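Local coordinates for protein superoxide dismutase [Mn/Fe] (Porphyromonas gingivalis, PDB 1UES) that destroys superoxide by dismutating it to oxygen and hydrogen peroxide at a single manganese or iron ion in each subunit of a homodimer, at residues 1-5 and 39-43. The protein carries 1 engineered substitution. Residues are numbered along the deposited sequence; the frame is centred on the assembly and turned at random.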
ATOM      1  N   MET A   1      28.888  -0.937  -5.978  1.00 39.75           N
ATOM      2  CA  MET A   1      28.778  -0.542  -4.534  1.00 39.45           C
ATOM      3  C   MET A   1      27.767  -1.455  -3.854  1.00 38.61           C
ATOM      4  O   MET A   1      26.864  -1.986  -4.500  1.00 38.78           O
ATOM      5  CB  MET A   1      28.316   0.920  -4.431  1.00 40.48           C
ATOM      6  CG  MET A   1      28.342   1.547  -3.034  1.00 41.63           C
ATOM      7  SD  MET A   1      26.991   2.777  -2.874  1.00 43.72           S
ATOM      8  CE  MET A   1      27.441   3.639  -1.325  1.00 43.09           C
ATOM      9  N   THR A   2      27.922  -1.654  -2.549  1.00 37.41           N
ATOM     10  CA  THR A   2      26.978  -2.489  -1.819  1.00 36.16           C
ATOM     11  C   THR A   2      26.161  -1.568  -0.934  1.00 34.92           C
ATOM     12  O   THR A   2      26.689  -0.983   0.009  1.00 35.06           O
ATOM     13  CB  THR A   2      27.689  -3.511  -0.905  1.00 36.39           C
ATOM     14  OG1 THR A   2      28.454  -4.419  -1.700  1.00 37.05           O
ATOM     15  CG2 THR A   2      26.660  -4.305  -0.098  1.00 36.44           C
ATOM     16  N   HIS A   3      24.877  -1.409  -1.221  1.00 33.30           N
ATOM     17  CA  HIS A   3      24.096  -0.545  -0.363  1.00 31.78           C
ATOM     18  C   HIS A   3      23.824  -1.293   0.932  1.00 30.89           C
ATOM     19  O   HIS A   3      23.590  -2.493   0.951  1.00 30.70           O
ATOM     20  CB  HIS A   3      22.831  -0.090  -1.074  1.00 31.34           C
ATOM     21  CG  HIS A   3      23.121   0.707  -2.306  1.00 31.10           C
ATOM     22  ND1 HIS A   3      23.225   2.079  -2.293  1.00 31.05           N
ATOM     23  CD2 HIS A   3      23.419   0.320  -3.569  1.00 30.82           C
ATOM     24  CE1 HIS A   3      23.575   2.505  -3.495  1.00 30.96           C
ATOM     25  NE2 HIS A   3      23.699   1.455  -4.288  1.00 30.84           N
ATOM     26  N   GLU A   4      23.884  -0.543   2.015  1.00 30.14           N
ATOM     27  CA  GLU A   4      23.744  -1.058   3.357  1.00 29.70           C
ATOM     28  C   GLU A   4      22.380  -0.891   4.005  1.00 28.93           C
ATOM     29  O   GLU A   4      21.613  -0.008   3.639  1.00 28.56           O
ATOM     30  CB  GLU A   4      24.751  -0.331   4.270  1.00 30.46           C
ATOM     31  CG  GLU A   4      26.140  -0.005   3.680  1.00 31.80           C
ATOM     32  CD  GLU A   4      26.174   1.075   2.556  1.00 32.64           C
ATOM     33  OE1 GLU A   4      27.261   1.191   1.914  1.00 33.63           O
ATOM     34  OE2 GLU A   4      25.165   1.796   2.304  1.00 32.30           O
ATOM     35  N   LEU A   5      22.106  -1.764   4.965  1.00 28.25           N
ATOM     36  CA  LEU A   5      20.908  -1.639   5.783  1.00 27.83           C
ATOM     37  C   LEU A   5      21.430  -0.688   6.888  1.00 27.76           C
ATOM     38  O   LEU A   5      22.343  -1.024   7.648  1.00 27.58           O
ATOM     39  CB  LEU A   5      20.500  -2.982   6.408  1.00 27.95           C
ATOM     40  CG  LEU A   5      19.380  -2.865   7.460  1.00 27.99           C
ATOM     41  CD1 LEU A   5      18.160  -2.161   6.867  1.00 28.12           C
ATOM     42  CD2 LEU A   5      18.997  -4.259   7.991  1.00 28.06           C
ATOM     43  N   LEU A  39      17.685  -3.828  -4.301  1.00 23.38           N
ATOM     44  CA  LEU A  39      18.368  -2.768  -5.015  1.00 23.21           C
ATOM     45  C   LEU A  39      19.761  -3.269  -5.402  1.00 23.43           C
ATOM     46  O   LEU A  39      20.181  -3.085  -6.528  1.00 23.36           O
ATOM     47  CB  LEU A  39      18.494  -1.525  -4.129  1.00 23.17           C
ATOM     48  CG  LEU A  39      19.386  -0.431  -4.706  1.00 23.26           C
ATOM     49  CD1 LEU A  39      18.803   0.037  -6.023  1.00 23.05           C
ATOM     50  CD2 LEU A  39      19.489   0.717  -3.695  1.00 23.43           C
ATOM     51  N   ASN A  40      20.445  -3.928  -4.470  1.00 22.93           N
ATOM     52  CA  ASN A  40      21.794  -4.414  -4.756  1.00 23.62           C
ATOM     53  C   ASN A  40      21.805  -5.416  -5.905  1.00 23.68           C
ATOM     54  O   ASN A  40      22.758  -5.471  -6.671  1.00 23.98           O
ATOM     55  CB  ASN A  40      22.410  -5.035  -3.500  1.00 23.29           C
ATOM     56  CG  ASN A  40      22.955  -3.982  -2.540  1.00 23.57           C
ATOM     57  OD1 ASN A  40      23.347  -2.899  -2.941  1.00 23.83           O
ATOM     58  ND2 ASN A  40      22.963  -4.310  -1.249  1.00 23.33           N
ATOM     59  N   LYS A  41      20.751  -6.215  -6.036  1.00 23.77           N
ATOM     60  CA  LYS A  41      20.721  -7.181  -7.127  1.00 24.37           C
ATOM     61  C   LYS A  41      20.375  -6.544  -8.460  1.00 24.32           C
ATOM     62  O   LYS A  41      20.969  -6.867  -9.507  1.00 24.61           O
ATOM     63  CB  LYS A  41      19.697  -8.269  -6.881  1.00 24.93           C
ATOM     64  CG  LYS A  41      20.008  -9.169  -5.731  1.00 26.18           C
ATOM     65  CD  LYS A  41      18.878 -10.153  -5.602  1.00 27.23           C
ATOM     66  CE  LYS A  41      19.028 -11.048  -4.408  1.00 28.00           C
ATOM     67  NZ  LYS A  41      17.789 -11.851  -4.263  1.00 28.89           N
ATOM     68  N   LEU A  42      19.386  -5.661  -8.437  1.00 24.26           N
ATOM     69  CA  LEU A  42      18.949  -5.046  -9.668  1.00 24.45           C
ATOM     70  C   LEU A  42      19.907  -4.082 -10.332  1.00 24.72           C
ATOM     71  O   LEU A  42      19.798  -3.851 -11.547  1.00 24.72           O
ATOM     72  CB  LEU A  42      17.597  -4.354  -9.476  1.00 24.65           C
ATOM     73  CG  LEU A  42      16.394  -5.204  -9.076  1.00 24.65           C
ATOM     74  CD1 LEU A  42      15.294  -4.256  -8.624  1.00 24.56           C
ATOM     75  CD2 LEU A  42      15.936  -6.088 -10.220  1.00 24.95           C
ATOM     76  N   ILE A  43      20.847  -3.515  -9.588  1.00 25.17           N
ATOM     77  CA  ILE A  43      21.742  -2.561 -10.232  1.00 25.39           C
ATOM     78  C   ILE A  43      22.935  -3.213 -10.898  1.00 25.36           C
ATOM     79  O   ILE A  43      23.651  -2.565 -11.664  1.00 25.48           O
ATOM     80  CB  ILE A  43      22.240  -1.471  -9.274  1.00 25.70           C
ATOM     81  CG1 ILE A  43      22.960  -2.088  -8.072  1.00 25.90           C
ATOM     82  CG2 ILE A  43      21.049  -0.619  -8.840  1.00 25.85           C
ATOM     83  CD1 ILE A  43      23.420  -1.031  -7.035  1.00 26.29           C
TER
HETATM   84  O   HOH W   1      25.004  -4.001  -6.661  1.00 34.03           O
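In the alpha-hairpin domain of this iron/manganese superoxide dismutase, the extended N-terminal segment 1-5 is fastened to the last turn of helix 21-42 by N40, whose carboxamide grips the backbone of H3 with both of its ends. H3 N donates to N40 OD1 (2.7 Å), while N40 ND2 donates to H3 O (2.9 Å), the latter bond nearly straight at 167° and close to the plane of the amide. Each acceptor is met on a lone pair. Asparagine suits the place because one flat group offers an acceptor and a donor side by side, matching the N-H and C=O of a single extended residue. With CG anti to its own carbonyl carbon (chi1 -80°), the amide reaches across to the N-terminal chain.

The imidazole of H3 lies between M1 SD on one face and L39 on the other. L39 CD2 makes a CH-pi contact, 4.0 Å from the centroid of the H3 ring and 16° off its normal. At the ring edge, N40 OD1 lies in the plane, 3.3 Å from H3 CD2, and I43 CD1 approaches H3 NE2 at 3.7 Å. Branched aliphatic side chains suit these positions, giving the buried ring nonpolar surfaces to rest on; L53 and I56 of helix 53-59 also touch it. A water adds a bridge, donating to N40 O (2.7 Å) and only weakly to M1 O.

The paired amide bonds therefore satisfy both backbone polar groups of H3 and fix the amide's rotation, while dispersion and CH-pi contacts hold the imidazole against the helix end.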